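Local structure of histidine kinase (Methanosarcina mazei, 3LI9) at residues A[23-34]-A[254-263]. The protein is the extracellular sensor domain of a putative membrane-bound histidine kinase, which probably couples signals outside the cell to phosphorylation of a protein histidine. Sequence-based numbering, arbitrary orientation.
Sequences GNYANQFDAQME and EPVKTGDFSF
Helix 23-34 packs on a beta hairpin, 254-263, through an apolar face that ends in a carboxylate grip on the hairpin loop. Ala26 lies at the closest backbone approach, its CB 3.9 Å from CB of Phe263 and also against CG2 of Val256. The Phe263 ring, with CG anti to the backbone N (chi1 177°), turns toward the helix, where Tyr25 CB sits over the centre of one ring face, 3.4 Å from the centroid, a CH-pi contact. The Tyr25 and Phe263 rings lie at 29° to one another but are displaced so far that there is little stacking, whereas Phe29 and Phe263 meet at their peripheries, neither covering the other, CE2 of Phe29 to CD1 of Phe263 3.9 Å; Met193 of strand 190-194 touches both phenylalanines. This is part of the long-helix-on-sheet architecture of the double Cache (PDC) sensor fold: the segment belongs to helix 13-48, and the hairpin strands are the central pair of the four-stranded antiparallel sheet. Farther along, Met33, a selenomethionine, lays SE against CG1 of Val256 at 3.5 Å, and its bend at chi3 (64°) brings CE over one face of the Phe261 ring, offset from its centre, a CH-pi contact, with SE oblique to the same ring in a Met-aromatic contact. At the turn, Asp30 OD1 accepts two hydrogen bonds, from Thr258 OG1 at 2.6 Å on the syn side and from Thr258 N at 2.9 Å, the two donors coming from opposite faces of the carboxylate plane. An alanine in place of Asp30 would remove this acceptor, and the buried Thr258 hydroxyl and amide would probably be left without their mate and the loop less firmly tied to the helix. Beyond Asp30, Glu34 OE2 and Lys257 NZ form a long salt bridge of 3.7 Å, and a water donates to OE2 while accepting weakly from NZ.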
loop_
_atom_site.group_PDB
_atom_site.type_symbol
_atom_site.label_atom_id
_atom_site.label_comp_id
_atom_site.label_asym_id
_atom_site.label_seq_id
_atom_site.Cartn_x
_atom_site.Cartn_y
_atom_site.Cartn_z
ATOM N N GLY A 23 -0.516 12.466 -14.714
ATOM C CA GLY A 23 0.242 13.003 -13.505
ATOM C C GLY A 23 -0.772 13.508 -12.496
ATOM O O GLY A 23 -0.625 13.254 -11.265
ATOM N N ASN A 24 -1.800 14.163 -13.006
ATOM C CA ASN A 24 -2.888 14.645 -12.137
ATOM C C ASN A 24 -3.526 13.518 -11.332
ATOM O O ASN A 24 -3.600 13.575 -10.075
ATOM C CB ASN A 24 -3.892 15.396 -13.024
ATOM C CG ASN A 24 -4.916 16.173 -12.244
ATOM O OD1 ASN A 24 -4.958 16.095 -10.997
ATOM N ND2 ASN A 24 -5.801 16.899 -12.957
ATOM N N TYR A 25 -3.939 12.443 -12.006
ATOM C CA TYR A 25 -4.548 11.340 -11.281
ATOM C C TYR A 25 -3.518 10.650 -10.378
ATOM O O TYR A 25 -3.888 10.261 -9.291
ATOM C CB TYR A 25 -5.123 10.276 -12.224
ATOM C CG TYR A 25 -6.483 10.654 -12.825
ATOM C CD1 TYR A 25 -7.591 10.816 -11.985
ATOM C CD2 TYR A 25 -6.621 10.805 -14.207
ATOM C CE1 TYR A 25 -8.817 11.139 -12.498
ATOM C CE2 TYR A 25 -7.871 11.095 -14.740
ATOM C CZ TYR A 25 -8.940 11.267 -13.890
ATOM O OH TYR A 25 -10.212 11.582 -14.387
ATOM N N ALA A 26 -2.255 10.525 -10.829
ATOM C CA ALA A 26 -1.251 9.890 -9.939
ATOM C C ALA A 26 -1.178 10.674 -8.629
ATOM O O ALA A 26 -1.131 10.069 -7.542
ATOM C CB ALA A 26 0.158 9.905 -10.563
ATOM N N ASN A 27 -1.124 12.016 -8.724
ATOM C CA ASN A 27 -1.111 12.816 -7.491
ATOM C C ASN A 27 -2.390 12.833 -6.701
ATOM O O ASN A 27 -2.338 12.920 -5.471
ATOM C CB ASN A 27 -0.560 14.237 -7.783
ATOM C CG ASN A 27 0.907 14.162 -8.223
ATOM O OD1 ASN A 27 1.275 14.542 -9.373
ATOM N ND2 ASN A 27 1.732 13.646 -7.375
ATOM N N GLN A 28 -3.560 12.697 -7.359
ATOM C CA GLN A 28 -4.784 12.464 -6.594
ATOM C C GLN A 28 -4.720 11.212 -5.741
ATOM O O GLN A 28 -5.124 11.229 -4.536
ATOM C CB GLN A 28 -5.952 12.352 -7.615
ATOM C CG GLN A 28 -6.256 13.765 -8.188
ATOM C CD GLN A 28 -7.378 13.724 -9.190
ATOM O OE1 GLN A 28 -8.395 13.068 -8.937
ATOM N NE2 GLN A 28 -7.231 14.429 -10.316
ATOM N N PHE A 29 -4.172 10.128 -6.325
ATOM C CA PHE A 29 -4.107 8.894 -5.566
ATOM C C PHE A 29 -3.055 9.024 -4.511
ATOM O O PHE A 29 -3.194 8.452 -3.414
ATOM C CB PHE A 29 -3.802 7.693 -6.483
ATOM C CG PHE A 29 -5.034 7.160 -7.166
ATOM C CD1 PHE A 29 -5.925 6.294 -6.489
ATOM C CD2 PHE A 29 -5.360 7.552 -8.435
ATOM C CE1 PHE A 29 -7.075 5.811 -7.121
ATOM C CE2 PHE A 29 -6.474 7.045 -9.081
ATOM C CZ PHE A 29 -7.342 6.187 -8.442
ATOM N N ASP A 30 -1.998 9.782 -4.786
ATOM C CA ASP A 30 -0.931 9.915 -3.808
ATOM C C ASP A 30 -1.386 10.635 -2.526
ATOM O O ASP A 30 -0.852 10.382 -1.441
ATOM C CB ASP A 30 0.209 10.739 -4.377
ATOM C CG ASP A 30 1.418 10.781 -3.417
ATOM O OD1 ASP A 30 1.879 9.711 -3.006
ATOM O OD2 ASP A 30 1.887 11.871 -3.056
ATOM N N ALA A 31 -2.321 11.553 -2.666
ATOM C CA ALA A 31 -2.691 12.401 -1.482
ATOM C C ALA A 31 -3.169 11.546 -0.302
ATOM O O ALA A 31 -2.722 11.774 0.815
ATOM C CB ALA A 31 -3.771 13.435 -1.870
ATOM N N GLN A 32 -4.041 10.559 -0.525
ATOM C CA GLN A 32 -4.572 9.798 0.590
ATOM C C GLN A 32 -3.505 8.852 1.049
ATOM O O GLN A 32 -3.450 8.511 2.218
ATOM C CB GLN A 32 -5.796 8.992 0.214
ATOM C CG GLN A 32 -6.437 8.191 1.379
ATOM C CD GLN A 32 -6.845 9.045 2.607
ATOM O OE1 GLN A 32 -7.573 10.025 2.483
ATOM N NE2 GLN A 32 -6.325 8.704 3.768
HETATM N N MSE A 33 -2.626 8.462 0.156
HETATM C CA MSE A 33 -1.536 7.573 0.635
HETATM C C MSE A 33 -0.570 8.325 1.583
HETATM O O MSE A 33 -0.051 7.733 2.522
HETATM C CB MSE A 33 -0.771 6.948 -0.588
HETATM C CG MSE A 33 -1.792 6.162 -1.384
HETATM SE SE MSE A 33 -0.922 5.505 -3.034
HETATM C CE MSE A 33 0.403 4.327 -2.339
ATOM N N GLU A 34 -0.271 9.580 1.303
ATOM C CA GLU A 34 0.604 10.352 2.150
ATOM C C GLU A 34 -0.111 10.515 3.529
ATOM O O GLU A 34 0.540 10.545 4.577
ATOM C CB GLU A 34 0.880 11.737 1.535
ATOM C CG GLU A 34 1.637 11.624 0.226
ATOM C CD GLU A 34 2.712 12.679 -0.033
ATOM O OE1 GLU A 34 3.091 13.484 0.835
ATOM O OE2 GLU A 34 3.201 12.738 -1.186
ATOM N N GLU A 254 2.587 7.395 -14.851
ATOM C CA GLU A 254 3.198 8.478 -14.031
ATOM C C GLU A 254 3.237 7.989 -12.605
ATOM O O GLU A 254 2.309 7.345 -12.110
ATOM C CB GLU A 254 2.381 9.773 -14.115
ATOM C CG GLU A 254 2.516 10.502 -15.466
ATOM C CD GLU A 254 3.903 11.055 -15.656
ATOM O OE1 GLU A 254 4.686 11.202 -14.712
ATOM O OE2 GLU A 254 4.203 11.336 -16.825
ATOM N N PRO A 255 4.380 8.206 -11.915
ATOM C CA PRO A 255 4.570 7.635 -10.604
ATOM C C PRO A 255 3.726 8.257 -9.520
ATOM O O PRO A 255 3.488 9.470 -9.515
ATOM C CB PRO A 255 6.058 7.883 -10.314
ATOM C CG PRO A 255 6.415 9.042 -11.169
ATOM C CD PRO A 255 5.595 8.889 -12.435
ATOM N N VAL A 256 3.357 7.374 -8.603
ATOM C CA VAL A 256 2.675 7.773 -7.349
ATOM C C VAL A 256 3.745 7.846 -6.323
ATOM O O VAL A 256 4.292 6.839 -5.989
ATOM C CB VAL A 256 1.631 6.669 -7.029
ATOM C CG1 VAL A 256 1.010 6.895 -5.634
ATOM C CG2 VAL A 256 0.512 6.758 -8.092
ATOM N N LYS A 257 4.047 9.058 -5.820
ATOM C CA LYS A 257 5.247 9.336 -5.007
ATOM C C LYS A 257 5.359 8.376 -3.826
ATOM O O LYS A 257 6.433 7.913 -3.505
ATOM C CB LYS A 257 5.082 10.799 -4.497
ATOM C CG LYS A 257 6.247 11.418 -3.862
ATOM C CD LYS A 257 5.946 12.945 -3.690
ATOM C CE LYS A 257 6.997 13.582 -2.824
ATOM N NZ LYS A 257 6.860 12.987 -1.462
ATOM N N THR A 258 4.249 8.081 -3.150
ATOM C CA THR A 258 4.276 7.218 -1.979
ATOM C C THR A 258 4.382 5.764 -2.480
ATOM O O THR A 258 3.473 5.224 -3.084
ATOM C CB THR A 258 3.006 7.427 -1.138
ATOM O OG1 THR A 258 2.971 8.792 -0.782
ATOM C CG2 THR A 258 3.097 6.572 0.175
ATOM N N GLY A 259 5.547 5.151 -2.297
ATOM C CA GLY A 259 5.737 3.788 -2.753
ATOM C C GLY A 259 6.188 3.604 -4.206
ATOM O O GLY A 259 6.463 2.468 -4.609
ATOM N N ASP A 260 6.239 4.670 -4.984
ATOM C CA ASP A 260 6.457 4.549 -6.459
ATOM C C ASP A 260 5.535 3.535 -7.097
ATOM O O ASP A 260 5.957 2.659 -7.859
ATOM C CB ASP A 260 7.922 4.174 -6.696
ATOM C CG ASP A 260 8.842 5.440 -6.591
ATOM O OD1 ASP A 260 8.347 6.602 -6.701
ATOM O OD2 ASP A 260 10.055 5.231 -6.425
ATOM N N PHE A 261 4.235 3.630 -6.767
ATOM C CA PHE A 261 3.223 2.953 -7.546
ATOM C C PHE A 261 3.085 3.743 -8.852
ATOM O O PHE A 261 3.836 4.698 -9.071
ATOM C CB PHE A 261 1.882 2.974 -6.775
ATOM C CG PHE A 261 1.833 1.929 -5.643
ATOM C CD1 PHE A 261 3.022 1.434 -5.092
ATOM C CD2 PHE A 261 0.639 1.581 -5.060
ATOM C CE1 PHE A 261 3.039 0.463 -4.005
ATOM C CE2 PHE A 261 0.601 0.636 -3.943
ATOM C CZ PHE A 261 1.797 0.078 -3.448
ATOM N N SER A 262 2.174 3.368 -9.767
ATOM C CA SER A 262 2.070 4.126 -10.977
ATOM C C SER A 262 0.623 4.231 -11.427
ATOM O O SER A 262 -0.074 3.189 -11.332
ATOM C CB SER A 262 2.951 3.489 -12.125
ATOM O OG SER A 262 2.992 4.374 -13.264
ATOM N N PHE A 263 0.221 5.388 -11.971
ATOM C CA PHE A 263 -1.088 5.506 -12.563
ATOM C C PHE A 263 -0.888 5.436 -14.092
ATOM O O PHE A 263 -0.018 6.129 -14.627
ATOM C CB PHE A 263 -1.746 6.885 -12.169
ATOM C CG PHE A 263 -3.100 7.070 -12.831
ATOM C CD1 PHE A 263 -4.250 6.601 -12.217
ATOM C CD2 PHE A 263 -3.180 7.683 -14.086
ATOM C CE1 PHE A 263 -5.509 6.776 -12.855
ATOM C CE2 PHE A 263 -4.456 7.863 -14.720
ATOM C CZ PHE A 263 -5.586 7.414 -14.075
HETATM O O HOH W 1 4.576 15.193 -0.968
#